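Local structure of glutaredoxin-2 (Vaccinia virus, 2G2Q) at residues Asn3-Phe8 with Ser28-Leu33; Ile73-Pro78 with Glu112-Gly117; Cys13-Asn18 with Ser67-Ser72. The protein is a glutaredoxin that passes disulfide bonds between a viral membrane-associated protein and virion membrane substrates, a step needed for virion morphogenesis and replication. One frame throughout, in Å; residues are numbered along the deposited sequence.

Contact 1: Asn3-Phe8 with Ser28-Leu33; sequences NVLIIF and SEYDIL. With SO4 (sulfate ion), chain D.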
ATOM      1  N   ASN A   3      13.751   8.574   7.570  1.00 33.97           N
ATOM      2  CA  ASN A   3      12.758   7.631   7.994  1.00 32.42           C
ATOM      3  C   ASN A   3      12.476   6.683   6.828  1.00 31.59           C
ATOM      4  O   ASN A   3      12.814   6.978   5.680  1.00 31.44           O
ATOM      5  CB  ASN A   3      11.512   8.362   8.508  1.00 31.98           C
ATOM      6  CG  ASN A   3      11.793   9.167   9.780  1.00 32.04           C
ATOM      7  OD1 ASN A   3      12.421   8.669  10.718  1.00 30.76           O
ATOM      8  ND2 ASN A   3      11.322  10.417   9.816  1.00 30.93           N
ATOM      9  N   VAL A   4      11.880   5.537   7.130  1.00 30.60           N
ATOM     10  CA  VAL A   4      11.649   4.499   6.142  1.00 29.74           C
ATOM     11  C   VAL A   4      10.151   4.362   5.836  1.00 29.54           C
ATOM     12  O   VAL A   4       9.332   4.221   6.749  1.00 29.60           O
ATOM     13  CB  VAL A   4      12.209   3.156   6.653  1.00 29.47           C
ATOM     14  CG1 VAL A   4      12.294   2.150   5.540  1.00 30.25           C
ATOM     15  CG2 VAL A   4      13.596   3.364   7.267  1.00 30.11           C
ATOM     16  N   LEU A   5       9.798   4.438   4.555  1.00 28.99           N
ATOM     17  CA  LEU A   5       8.481   4.020   4.091  1.00 28.85           C
ATOM     18  C   LEU A   5       8.525   2.533   3.738  1.00 29.09           C
ATOM     19  O   LEU A   5       9.435   2.087   3.034  1.00 28.85           O
ATOM     20  CB  LEU A   5       8.013   4.845   2.885  1.00 28.45           C
ATOM     21  CG  LEU A   5       7.921   6.366   3.132  1.00 28.90           C
ATOM     22  CD1 LEU A   5       7.598   7.194   1.849  1.00 26.82           C
ATOM     23  CD2 LEU A   5       6.966   6.698   4.285  1.00 25.61           C
ATOM     24  N   ILE A   6       7.553   1.779   4.256  1.00 28.79           N
ATOM     25  CA  ILE A   6       7.423   0.360   3.966  1.00 28.59           C
ATOM     26  C   ILE A   6       6.143   0.160   3.191  1.00 28.62           C
ATOM     27  O   ILE A   6       5.041   0.413   3.696  1.00 29.02           O
ATOM     28  CB  ILE A   6       7.416  -0.524   5.249  1.00 28.78           C
ATOM     29  CG1 ILE A   6       8.729  -0.375   6.027  1.00 28.62           C
ATOM     30  CG2 ILE A   6       7.252  -1.977   4.911  1.00 28.11           C
ATOM     31  CD1 ILE A   6       8.583   0.479   7.222  1.00 28.43           C
ATOM     32  N   ILE A   7       6.305  -0.277   1.949  1.00 28.13           N
ATOM     33  CA  ILE A   7       5.192  -0.517   1.044  1.00 27.39           C
ATOM     34  C   ILE A   7       4.886  -2.017   0.864  1.00 27.39           C
ATOM     35  O   ILE A   7       5.736  -2.779   0.424  1.00 26.81           O
ATOM     36  CB  ILE A   7       5.492   0.115  -0.319  1.00 27.32           C
ATOM     37  CG1 ILE A   7       5.742   1.623  -0.130  1.00 26.85           C
ATOM     38  CG2 ILE A   7       4.339  -0.153  -1.310  1.00 26.94           C
ATOM     39  CD1 ILE A   7       6.462   2.291  -1.293  1.00 26.49           C
ATOM     40  N   PHE A   8       3.663  -2.405   1.220  1.00 27.59           N
ATOM     41  CA  PHE A   8       3.146  -3.747   1.011  1.00 28.03           C
ATOM     42  C   PHE A   8       2.247  -3.777  -0.205  1.00 28.31           C
ATOM     43  O   PHE A   8       1.410  -2.901  -0.383  1.00 28.38           O
ATOM     44  CB  PHE A   8       2.288  -4.177   2.213  1.00 28.42           C
ATOM     45  CG  PHE A   8       3.084  -4.537   3.451  1.00 29.10           C
ATOM     46  CD1 PHE A   8       3.255  -5.871   3.819  1.00 28.79           C
ATOM     47  CD2 PHE A   8       3.647  -3.543   4.255  1.00 27.65           C
ATOM     48  CE1 PHE A   8       3.987  -6.202   4.971  1.00 28.70           C
ATOM     49  CE2 PHE A   8       4.375  -3.871   5.384  1.00 27.34           C
ATOM     50  CZ  PHE A   8       4.553  -5.192   5.747  1.00 27.51           C
ATOM     51  N   SER A  28      14.652  11.379  -1.770  1.00 32.76           N
ATOM     52  CA  SER A  28      15.576  12.287  -1.123  1.00 33.01           C
ATOM     53  C   SER A  28      15.124  12.527   0.315  1.00 32.90           C
ATOM     54  O   SER A  28      15.853  13.096   1.115  1.00 32.75           O
ATOM     55  CB  SER A  28      15.679  13.599  -1.900  1.00 33.15           C
ATOM     56  OG  SER A  28      14.522  14.396  -1.716  1.00 34.32           O
ATOM     57  N   GLU A  29      13.922  12.060   0.638  1.00 33.04           N
ATOM     58  CA  GLU A  29      13.340  12.278   1.952  1.00 33.27           C
ATOM     59  C   GLU A  29      13.215  10.982   2.754  1.00 32.56           C
ATOM     60  O   GLU A  29      13.426  10.973   3.967  1.00 32.72           O
ATOM     61  CB  GLU A  29      11.983  12.963   1.800  1.00 33.22           C
ATOM     62  CG  GLU A  29      11.440  13.652   3.056  1.00 34.19           C
ATOM     63  CD  GLU A  29      10.149  14.426   2.766  1.00 35.08           C
ATOM     64  OE1 GLU A  29       9.881  14.730   1.574  1.00 37.68           O
ATOM     65  OE2 GLU A  29       9.399  14.727   3.725  1.00 36.66           O
ATOM     66  N   TYR A  30      12.876   9.888   2.084  1.00 31.94           N
ATOM     67  CA  TYR A  30      12.708   8.615   2.776  1.00 31.37           C
ATOM     68  C   TYR A  30      13.468   7.489   2.114  1.00 31.38           C
ATOM     69  O   TYR A  30      13.572   7.437   0.884  1.00 31.04           O
ATOM     70  CB  TYR A  30      11.236   8.208   2.822  1.00 31.25           C
ATOM     71  CG  TYR A  30      10.304   9.184   3.489  1.00 30.66           C
ATOM     72  CD1 TYR A  30       9.587  10.105   2.737  1.00 29.27           C
ATOM     73  CD2 TYR A  30      10.119   9.171   4.875  1.00 31.06           C
ATOM     74  CE1 TYR A  30       8.716  10.994   3.337  1.00 29.54           C
ATOM     75  CE2 TYR A  30       9.243  10.058   5.484  1.00 29.31           C
ATOM     76  CZ  TYR A  30       8.549  10.966   4.702  1.00 29.53           C
ATOM     77  OH  TYR A  30       7.682  11.861   5.287  1.00 30.88           O
ATOM     78  N   ASP A  31      13.994   6.586   2.938  1.00 31.47           N
ATOM     79  CA  ASP A  31      14.364   5.250   2.471  1.00 31.72           C
ATOM     80  C   ASP A  31      13.070   4.468   2.197  1.00 31.69           C
ATOM     81  O   ASP A  31      12.051   4.682   2.851  1.00 31.43           O
ATOM     82  CB  ASP A  31      15.218   4.513   3.510  1.00 31.75           C
ATOM     83  CG  ASP A  31      16.584   5.137   3.694  1.00 33.27           C
ATOM     84  OD1 ASP A  31      17.089   5.774   2.740  1.00 34.24           O
ATOM     85  OD2 ASP A  31      17.162   4.997   4.803  1.00 35.83           O
ATOM     86  N   ILE A  32      13.120   3.574   1.216  1.00 31.71           N
ATOM     87  CA  ILE A  32      11.945   2.819   0.784  1.00 31.47           C
ATOM     88  C   ILE A  32      12.245   1.325   0.811  1.00 31.17           C
ATOM     89  O   ILE A  32      13.312   0.888   0.354  1.00 31.02           O
ATOM     90  CB  ILE A  32      11.506   3.227  -0.647  1.00 31.48           C
ATOM     91  CG1 ILE A  32      11.151   4.715  -0.678  1.00 32.13           C
ATOM     92  CG2 ILE A  32      10.323   2.385  -1.115  1.00 31.36           C
ATOM     93  CD1 ILE A  32      11.312   5.362  -2.042  1.00 33.50           C
ATOM     94  N   LEU A  33      11.307   0.559   1.362  1.00 30.61           N
ATOM     95  CA  LEU A  33      11.390  -0.888   1.356  1.00 30.77           C
ATOM     96  C   LEU A  33      10.063  -1.459   0.910  1.00 30.42           C
ATOM     97  O   LEU A  33       9.004  -0.875   1.196  1.00 29.93           O
ATOM     98  CB  LEU A  33      11.714  -1.442   2.738  1.00 31.23           C
ATOM     99  CG  LEU A  33      13.056  -1.167   3.394  1.00 32.21           C
ATOM    100  CD1 LEU A  33      12.958  -1.752   4.784  1.00 35.37           C
ATOM    101  CD2 LEU A  33      14.229  -1.778   2.637  1.00 31.10           C
TER
HETATM  102  S   SO4 D 125       8.372  12.265   8.822  1.00 57.10           S
HETATM  103  O1  SO4 D 125       8.021  11.559  10.046  1.00 57.18           O
HETATM  104  O2  SO4 D 125       7.323  12.080   7.821  1.00 57.82           O
HETATM  105  O3  SO4 D 125       8.494  13.688   9.146  1.00 58.74           O
HETATM  106  O4  SO4 D 125       9.647  11.764   8.311  1.00 56.05           O

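Contact 2: Ile73-Pro78 with Glu112-Gly117; sequences IFKYNP and EKATYG. With SO4 (sulfate ion), chain D.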
ATOM      1  N   ILE A  73       1.028   1.462   3.075  1.00 30.76           N
ATOM      2  CA  ILE A  73       2.259   2.171   3.371  1.00 30.09           C
ATOM      3  C   ILE A  73       2.391   2.469   4.884  1.00 29.56           C
ATOM      4  O   ILE A  73       1.483   3.006   5.519  1.00 29.05           O
ATOM      5  CB  ILE A  73       2.363   3.464   2.545  1.00 30.38           C
ATOM      6  CG1 ILE A  73       2.260   3.149   1.043  1.00 30.40           C
ATOM      7  CG2 ILE A  73       3.658   4.208   2.856  1.00 31.16           C
ATOM      8  CD1 ILE A  73       2.161   4.393   0.147  1.00 30.04           C
ATOM      9  N   PHE A  74       3.539   2.102   5.431  1.00 28.60           N
ATOM     10  CA  PHE A  74       3.895   2.428   6.791  1.00 28.60           C
ATOM     11  C   PHE A  74       5.121   3.330   6.791  1.00 28.78           C
ATOM     12  O   PHE A  74       5.922   3.350   5.843  1.00 28.60           O
ATOM     13  CB  PHE A  74       4.211   1.163   7.595  1.00 28.63           C
ATOM     14  CG  PHE A  74       3.056   0.237   7.737  1.00 28.36           C
ATOM     15  CD1 PHE A  74       2.772  -0.704   6.747  1.00 29.72           C
ATOM     16  CD2 PHE A  74       2.250   0.299   8.845  1.00 27.56           C
ATOM     17  CE1 PHE A  74       1.687  -1.556   6.867  1.00 29.28           C
ATOM     18  CE2 PHE A  74       1.178  -0.561   8.978  1.00 29.81           C
ATOM     19  CZ  PHE A  74       0.886  -1.485   7.983  1.00 29.10           C
ATOM     20  N   LYS A  75       5.264   4.069   7.875  1.00 28.68           N
ATOM     21  CA  LYS A  75       6.350   5.009   8.022  1.00 28.79           C
ATOM     22  C   LYS A  75       7.060   4.579   9.296  1.00 28.39           C
ATOM     23  O   LYS A  75       6.465   4.582  10.377  1.00 28.78           O
ATOM     24  CB  LYS A  75       5.798   6.445   8.088  1.00 28.53           C
ATOM     25  CG  LYS A  75       6.860   7.526   8.194  1.00 29.35           C
ATOM     26  CD  LYS A  75       6.286   8.945   8.058  1.00 28.65           C
ATOM     27  CE  LYS A  75       5.486   9.386   9.286  1.00 28.14           C
ATOM     28  NZ  LYS A  75       4.888  10.745   9.074  1.00 28.41           N
ATOM     29  N   TYR A  76       8.312   4.153   9.157  1.00 28.01           N
ATOM     30  CA  TYR A  76       9.111   3.721  10.302  1.00 27.25           C
ATOM     31  C   TYR A  76      10.231   4.715  10.608  1.00 27.21           C
ATOM     32  O   TYR A  76      10.991   5.124   9.709  1.00 26.78           O
ATOM     33  CB  TYR A  76       9.716   2.319  10.068  1.00 27.17           C
ATOM     34  CG  TYR A  76      10.488   1.816  11.267  1.00 26.95           C
ATOM     35  CD1 TYR A  76       9.851   1.632  12.497  1.00 25.22           C
ATOM     36  CD2 TYR A  76      11.857   1.549  11.190  1.00 27.06           C
ATOM     37  CE1 TYR A  76      10.533   1.165  13.603  1.00 25.85           C
ATOM     38  CE2 TYR A  76      12.563   1.081  12.307  1.00 25.89           C
ATOM     39  CZ  TYR A  76      11.888   0.902  13.515  1.00 26.75           C
ATOM     40  OH  TYR A  76      12.561   0.460  14.655  1.00 28.11           O
ATOM     41  N   ASN A  77      10.348   5.079  11.881  1.00 27.12           N
ATOM     42  CA  ASN A  77      11.446   5.929  12.327  1.00 27.04           C
ATOM     43  C   ASN A  77      12.498   5.126  13.064  1.00 27.32           C
ATOM     44  O   ASN A  77      12.316   4.805  14.238  1.00 27.82           O
ATOM     45  CB  ASN A  77      10.941   7.107  13.192  1.00 26.46           C
ATOM     46  CG  ASN A  77      12.054   8.085  13.571  1.00 24.95           C
ATOM     47  OD1 ASN A  77      13.153   7.694  13.996  1.00 24.07           O
ATOM     48  ND2 ASN A  77      11.776   9.355  13.408  1.00 23.55           N
ATOM     49  N   PRO A  78      13.641   4.868  12.406  1.00 27.88           N
ATOM     50  CA  PRO A  78      14.688   3.959  12.923  1.00 27.51           C
ATOM     51  C   PRO A  78      15.406   4.483  14.182  1.00 27.68           C
ATOM     52  O   PRO A  78      16.015   3.706  14.945  1.00 28.17           O
ATOM     53  CB  PRO A  78      15.686   3.883  11.765  1.00 27.42           C
ATOM     54  CG  PRO A  78      14.977   4.456  10.576  1.00 28.07           C
ATOM     55  CD  PRO A  78      14.039   5.484  11.127  1.00 27.58           C
ATOM     56  N   GLU A 112       3.370  12.636   5.313  1.00 30.26           N
ATOM     57  CA  GLU A 112       4.018  13.559   6.212  1.00 31.48           C
ATOM     58  C   GLU A 112       3.259  13.784   7.513  1.00 31.03           C
ATOM     59  O   GLU A 112       3.877  14.018   8.537  1.00 31.25           O
ATOM     60  CB  GLU A 112       4.370  14.861   5.489  1.00 31.94           C
ATOM     61  CG  GLU A 112       5.583  14.667   4.569  1.00 34.08           C
ATOM     62  CD  GLU A 112       5.975  15.917   3.819  1.00 38.10           C
ATOM     63  OE1 GLU A 112       7.193  16.118   3.615  1.00 40.25           O
ATOM     64  OE2 GLU A 112       5.076  16.706   3.434  1.00 40.00           O
ATOM     65  N   LYS A 113       1.936  13.664   7.468  1.00 31.08           N
ATOM     66  CA  LYS A 113       1.058  13.897   8.626  1.00 31.05           C
ATOM     67  C   LYS A 113       0.833  12.646   9.479  1.00 30.35           C
ATOM     68  O   LYS A 113       0.291  12.727  10.571  1.00 30.40           O
ATOM     69  CB  LYS A 113      -0.311  14.396   8.161  1.00 31.07           C
ATOM     70  CG  LYS A 113      -0.340  15.785   7.540  1.00 33.49           C
ATOM     71  CD  LYS A 113      -1.588  15.928   6.647  1.00 35.33           C
ATOM     72  CE  LYS A 113      -2.322  17.250   6.868  1.00 36.88           C
ATOM     73  NZ  LYS A 113      -1.824  18.422   6.073  1.00 37.53           N
ATOM     74  N   ALA A 114       1.214  11.488   8.964  1.00 30.24           N
ATOM     75  CA  ALA A 114       1.000  10.228   9.662  1.00 29.98           C
ATOM     76  C   ALA A 114       1.690  10.248  11.039  1.00 30.02           C
ATOM     77  O   ALA A 114       2.885  10.487  11.132  1.00 29.59           O
ATOM     78  CB  ALA A 114       1.517   9.082   8.811  1.00 29.78           C
ATOM     79  N   THR A 115       0.924   9.995  12.094  1.00 30.62           N
ATOM     80  CA  THR A 115       1.425  10.110  13.457  1.00 31.58           C
ATOM     81  C   THR A 115       2.100   8.852  13.963  1.00 32.20           C
ATOM     82  O   THR A 115       1.631   7.754  13.716  1.00 33.09           O
ATOM     83  CB  THR A 115       0.309  10.481  14.445  1.00 32.03           C
ATOM     84  OG1 THR A 115      -0.669   9.427  14.469  1.00 32.73           O
ATOM     85  CG2 THR A 115      -0.330  11.813  14.069  1.00 29.91           C
ATOM     86  N   TYR A 116       3.193   9.031  14.695  1.00 33.06           N
ATOM     87  CA  TYR A 116       3.970   7.929  15.268  1.00 33.92           C
ATOM     88  C   TYR A 116       3.413   7.356  16.558  1.00 35.40           C
ATOM     89  O   TYR A 116       2.806   8.071  17.355  1.00 35.26           O
ATOM     90  CB  TYR A 116       5.392   8.393  15.561  1.00 32.67           C
ATOM     91  CG  TYR A 116       6.213   8.559  14.327  1.00 31.25           C
ATOM     92  CD1 TYR A 116       6.656   9.816  13.931  1.00 30.07           C
ATOM     93  CD2 TYR A 116       6.539   7.469  13.544  1.00 27.99           C
ATOM     94  CE1 TYR A 116       7.411   9.976  12.794  1.00 29.09           C
ATOM     95  CE2 TYR A 116       7.282   7.621  12.414  1.00 28.47           C
ATOM     96  CZ  TYR A 116       7.719   8.881  12.039  1.00 29.09           C
ATOM     97  OH  TYR A 116       8.462   9.032  10.892  1.00 30.25           O
ATOM     98  N   GLY A 117       3.662   6.060  16.755  1.00 37.47           N
ATOM     99  CA  GLY A 117       3.392   5.383  18.013  1.00 39.58           C
ATOM    100  C   GLY A 117       4.209   4.123  18.208  1.00 41.75           C
ATOM    101  O   GLY A 117       4.817   3.582  17.266  1.00 41.53           O
TER
HETATM  102  S   SO4 D 125       8.372  12.265   8.822  1.00 57.10           S
HETATM  103  O1  SO4 D 125       8.021  11.559  10.046  1.00 57.18           O
HETATM  104  O2  SO4 D 125       7.323  12.080   7.821  1.00 57.82           O
HETATM  105  O3  SO4 D 125       8.494  13.688   9.146  1.00 58.74           O
HETATM  106  O4  SO4 D 125       9.647  11.764   8.311  1.00 56.05           O

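Contact 3: Cys13-Asn18 with Ser67-Ser72; sequences CSICEN and SNYIVS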
ATOM      1  N   CYS A  13       2.429  -6.167 -10.305  1.00 35.28           N
ATOM      2  CA  CYS A  13       1.138  -5.663 -10.717  1.00 36.74           C
ATOM      3  C   CYS A  13       1.118  -4.137 -10.765  1.00 36.01           C
ATOM      4  O   CYS A  13       1.814  -3.456 -10.010  1.00 35.13           O
ATOM      5  CB  CYS A  13       0.003  -6.248  -9.878  1.00 36.89           C
ATOM      6  SG  CYS A  13      -0.433  -5.257  -8.501  1.00 44.31           S
ATOM      7  N   SER A  14       0.314  -3.629 -11.690  1.00 36.15           N
ATOM      8  CA  SER A  14       0.277  -2.213 -12.035  1.00 36.44           C
ATOM      9  C   SER A  14       0.039  -1.270 -10.858  1.00 36.36           C
ATOM     10  O   SER A  14       0.689  -0.227 -10.760  1.00 36.37           O
ATOM     11  CB  SER A  14      -0.778  -1.994 -13.106  1.00 36.16           C
ATOM     12  OG  SER A  14      -0.427  -2.751 -14.247  1.00 38.04           O
ATOM     13  N   ILE A  15      -0.877  -1.641  -9.970  1.00 36.28           N
ATOM     14  CA  ILE A  15      -1.290  -0.757  -8.892  1.00 36.77           C
ATOM     15  C   ILE A  15      -0.142  -0.517  -7.915  1.00 36.87           C
ATOM     16  O   ILE A  15       0.282   0.616  -7.717  1.00 37.05           O
ATOM     17  CB  ILE A  15      -2.614  -1.238  -8.214  1.00 37.01           C
ATOM     18  CG1 ILE A  15      -3.819  -0.861  -9.088  1.00 37.65           C
ATOM     19  CG2 ILE A  15      -2.810  -0.614  -6.834  1.00 35.98           C
ATOM     20  CD1 ILE A  15      -3.926  -1.628 -10.423  1.00 39.17           C
ATOM     21  N   CYS A  16       0.394  -1.582  -7.344  1.00 37.46           N
ATOM     22  CA  CYS A  16       1.501  -1.426  -6.416  1.00 36.70           C
ATOM     23  C   CYS A  16       2.728  -0.793  -7.088  1.00 35.58           C
ATOM     24  O   CYS A  16       3.401   0.048  -6.484  1.00 36.00           O
ATOM     25  CB  CYS A  16       1.828  -2.750  -5.742  1.00 37.05           C
ATOM     26  SG  CYS A  16       3.103  -2.607  -4.501  1.00 41.32           S
ATOM     27  N   GLU A  17       2.986  -1.164  -8.342  1.00 34.18           N
ATOM     28  CA  GLU A  17       4.031  -0.547  -9.158  1.00 33.00           C
ATOM     29  C   GLU A  17       3.872   0.960  -9.362  1.00 33.07           C
ATOM     30  O   GLU A  17       4.841   1.709  -9.204  1.00 32.78           O
ATOM     31  CB  GLU A  17       4.146  -1.242 -10.508  1.00 32.67           C
ATOM     32  CG  GLU A  17       4.962  -2.523 -10.455  1.00 31.90           C
ATOM     33  CD  GLU A  17       4.757  -3.419 -11.667  1.00 31.82           C
ATOM     34  OE1 GLU A  17       4.052  -3.017 -12.620  1.00 30.01           O
ATOM     35  OE2 GLU A  17       5.323  -4.532 -11.665  1.00 31.57           O
ATOM     36  N   ASN A  18       2.665   1.415  -9.704  1.00 32.67           N
ATOM     37  CA  ASN A  18       2.428   2.863  -9.834  1.00 32.47           C
ATOM     38  C   ASN A  18       2.558   3.618  -8.517  1.00 31.41           C
ATOM     39  O   ASN A  18       3.060   4.734  -8.477  1.00 30.79           O
ATOM     40  CB  ASN A  18       1.095   3.164 -10.529  1.00 32.84           C
ATOM     41  CG  ASN A  18       1.128   2.807 -11.996  1.00 35.15           C
ATOM     42  OD1 ASN A  18       0.247   2.109 -12.499  1.00 38.29           O
ATOM     43  ND2 ASN A  18       2.174   3.248 -12.691  1.00 36.90           N
ATOM     44  N   SER A  67      -6.993  -8.779  -4.799  1.00 27.58           N
ATOM     45  CA  SER A  67      -5.615  -8.871  -4.306  1.00 27.85           C
ATOM     46  C   SER A  67      -4.688  -7.911  -5.050  1.00 28.01           C
ATOM     47  O   SER A  67      -3.694  -7.453  -4.511  1.00 27.85           O
ATOM     48  CB  SER A  67      -5.073 -10.302  -4.410  1.00 27.24           C
ATOM     49  OG  SER A  67      -4.902 -10.686  -5.761  1.00 26.10           O
ATOM     50  N   ASN A  68      -5.029  -7.621  -6.296  1.00 28.87           N
ATOM     51  CA  ASN A  68      -4.262  -6.690  -7.124  1.00 29.56           C
ATOM     52  C   ASN A  68      -4.339  -5.267  -6.659  1.00 29.91           C
ATOM     53  O   ASN A  68      -3.567  -4.447  -7.128  1.00 30.72           O
ATOM     54  CB  ASN A  68      -4.740  -6.754  -8.578  1.00 29.60           C
ATOM     55  CG  ASN A  68      -4.494  -8.102  -9.194  1.00 29.09           C
ATOM     56  OD1 ASN A  68      -3.418  -8.670  -9.052  1.00 28.53           O
ATOM     57  ND2 ASN A  68      -5.494  -8.631  -9.859  1.00 30.30           N
ATOM     58  N   TYR A  69      -5.265  -4.980  -5.745  1.00 29.87           N
ATOM     59  CA  TYR A  69      -5.500  -3.615  -5.277  1.00 30.32           C
ATOM     60  C   TYR A  69      -5.210  -3.440  -3.799  1.00 30.47           C
ATOM     61  O   TYR A  69      -5.696  -2.497  -3.200  1.00 30.44           O
ATOM     62  CB  TYR A  69      -6.964  -3.187  -5.562  1.00 30.45           C
ATOM     63  CG  TYR A  69      -7.285  -3.190  -7.013  1.00 29.55           C
ATOM     64  CD1 TYR A  69      -7.067  -2.068  -7.799  1.00 29.67           C
ATOM     65  CD2 TYR A  69      -7.763  -4.339  -7.626  1.00 30.74           C
ATOM     66  CE1 TYR A  69      -7.351  -2.091  -9.187  1.00 29.35           C
ATOM     67  CE2 TYR A  69      -8.047  -4.368  -8.990  1.00 30.45           C
ATOM     68  CZ  TYR A  69      -7.828  -3.244  -9.758  1.00 29.87           C
ATOM     69  OH  TYR A  69      -8.123  -3.301 -11.106  1.00 33.16           O
ATOM     70  N   ILE A  70      -4.502  -4.400  -3.207  1.00 31.20           N
ATOM     71  CA  ILE A  70      -3.990  -4.278  -1.856  1.00 31.83           C
ATOM     72  C   ILE A  70      -2.731  -3.426  -1.941  1.00 32.15           C
ATOM     73  O   ILE A  70      -1.765  -3.785  -2.633  1.00 31.99           O
ATOM     74  CB  ILE A  70      -3.544  -5.653  -1.267  1.00 32.31           C
ATOM     75  CG1 ILE A  70      -4.636  -6.727  -1.345  1.00 33.04           C
ATOM     76  CG2 ILE A  70      -2.975  -5.496   0.158  1.00 32.76           C
ATOM     77  CD1 ILE A  70      -6.001  -6.292  -0.937  1.00 33.78           C
ATOM     78  N   VAL A  71      -2.737  -2.288  -1.268  1.00 32.47           N
ATOM     79  CA  VAL A  71      -1.484  -1.564  -1.054  1.00 32.98           C
ATOM     80  C   VAL A  71      -1.536  -0.803   0.256  1.00 32.97           C
ATOM     81  O   VAL A  71      -2.497  -0.087   0.539  1.00 33.61           O
ATOM     82  CB  VAL A  71      -1.072  -0.673  -2.281  1.00 33.65           C
ATOM     83  CG1 VAL A  71      -2.198   0.309  -2.682  1.00 33.26           C
ATOM     84  CG2 VAL A  71       0.279   0.030  -2.038  1.00 32.29           C
ATOM     85  N   SER A  72      -0.515  -1.005   1.071  1.00 32.54           N
ATOM     86  CA  SER A  72      -0.405  -0.315   2.328  1.00 32.52           C
ATOM     87  C   SER A  72       0.989   0.260   2.511  1.00 31.52           C
ATOM     88  O   SER A  72       1.995  -0.377   2.171  1.00 31.41           O
ATOM     89  CB  SER A  72      -0.741  -1.265   3.481  1.00 33.53           C
ATOM     90  OG  SER A  72      -2.011  -1.857   3.281  1.00 36.49           O
TER

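Contact 1: Asn3-Phe8 with Ser28-Leu33
The two strands run parallel, the axes of segments 3-8 and 30-33 coming within 4.5 Å at 29° to each other, with V4 beside D31, L5 beside I32 and I6 beside L33. L5 is gripped through both its peptide groups: its N donates to D31 O at 2.8 Å, and its O accepts from L33 N. The bond from I7 N to L33 O is the straightest of the set (N-H...O 173°), whereas that from D31 N to N3 O is weak.

On one face, L5 and Y30 make the closest packing. L5 CG sits over one face of the phenol, 4.1 Å from the Y30 ring centroid, in a CH-pi contact, and L5 CD1 presses on Y30 CD1 at 3.6 Å. With L5 CG turned beside its own backbone N (chi1 -59°), the branch is placed above that ring. I7 CD1 touches I32 CG2 further along the same face; on the reverse face, V4 CG1 lies against L33 CG. Near the start of the strands, a sulfate, probably from the crystallisation liquor, is held by N3 ND2 through O4 (2.6 Å) and by Y30 OH through O2.

Helix 14-24 joins the two strands, packing V23 against L5 and I7: this is the N-terminal beta-alpha-beta unit of the thioredoxin fold.

Contact 2: Ile73-Pro78 with Glu112-Gly117
K75 extends its aliphatic chain past the phenol end of Y116, the two side chains crossing at about a right angle, with K75 CE 3.4 Å from Y116 OH. The lysine leaves its strand with CG anti to the backbone N (chi1 -178°) and then bends once, at chi3 (72°), which turns the ammonium group back toward the chain that follows helix 104-113. There NZ donates to A114 O at 2.9 Å, in the carbonyl plane and on a lone pair, and it has a further carbonyl partner in I111 O, at the end of the helix. A114 CB lies beside the same amine. Carbonyl oxygens at a helix C-terminus would be expected to favour a positive charge in this place.

Strand 71-77 and its antiparallel neighbour 82-85 form the hairpin of the C-terminal beta-beta-alpha half of the thioredoxin fold, and helix 104-113 follows it. K75 therefore ties a strand of the hairpin to the exit of the last helix, where the chain turns back toward the sheet edge at Y116-G117.

A sulfate, probably from the crystallisation liquor, sits between the two polar ends. Y116 OH donates to its O1 at 2.7 Å, that oxygen lying near the plane of the ring at its edge. K75 NZ binds O2 at 3.0 Å, and O1 only weakly.

Farther along the strand, N77 CB approaches obliquely from the opposite side of the ring plane from K75 CE, 3.8 Å from Y116 CE2. The N77 amide plane stands 78° from the ring plane, and its OD1 accepts from the backbone N of Q79 and T80, so that N77 also pins the start of the hairpin turn.

Contact 3: Cys13-Asn18 with Ser67-Ser72
This is a van der Waals contact between the redox-active Cys-X-X-Cys turn at the start of helix 14-24 and the loop that leads into strand 71-77, a pairing found at the active end of the thioredoxin fold. Members of that fold usually present a cis-proline from this loop beside the cysteines; the segment S67-S72 has none, and N68, Y69 and V71 form the facing wall.

I15, in the first turn of the helix, does most of the touching. Its CD1 reaches Y69 CE1 at 3.7 Å, the isoleucine crossing the ring obliquely, while CG1 stays equally close to Y69 CD1. With chi1 at -78°, CG1 lies beside the backbone N and CG2 anti to it: CG1 and CD1 go to the ring, CG2 to the N68 carbonyl and, more loosely, to V71. F94 adds to this patch, meeting both I15 and the ring of Y69.

C13 is at the N-cap and its CB points toward the loop; SG lies 3.5 Å from N68 O. The same carbonyl oxygen, N68 O, is 3.5 Å from I15 CB. N68 OD1 lies near C13 CB and accepts a hydrogen bond from K10 NZ.

The two cysteines form a redox-active disulfide in the working protein, but here C13 SG and C16 SG are 6.0 Å apart and unjoined. Of the pair, C13 makes the close approach to the loop, while I15 supplies the apolar packing against Y69 and V71. No hydrogen bond spans the two segments, so the loop meets C13 SG by the proximity of a carbonyl only.

In the fold
All three contacts reach one sheet, with strands 3-9 and 71-77 side by side at its centre. Contacts 1 and 2, their centres about 10 Å apart, are stitched by the probable hydrogen bond from Y76 N to V4 O (2.6 Å), and N3 and Y30 of the first share one sulfate with K75 and Y116 of the second. At the other end of the same strand pair, F8 N probably bonds S72 O at 2.8 Å, linking contact 1 to contact 3, whose centre is about 16 Å from it and about 20 Å from contact 2. The sulfate is remote from the redox centre: Y30 OH, one of its ligands, is 23.4 Å from C13 SG.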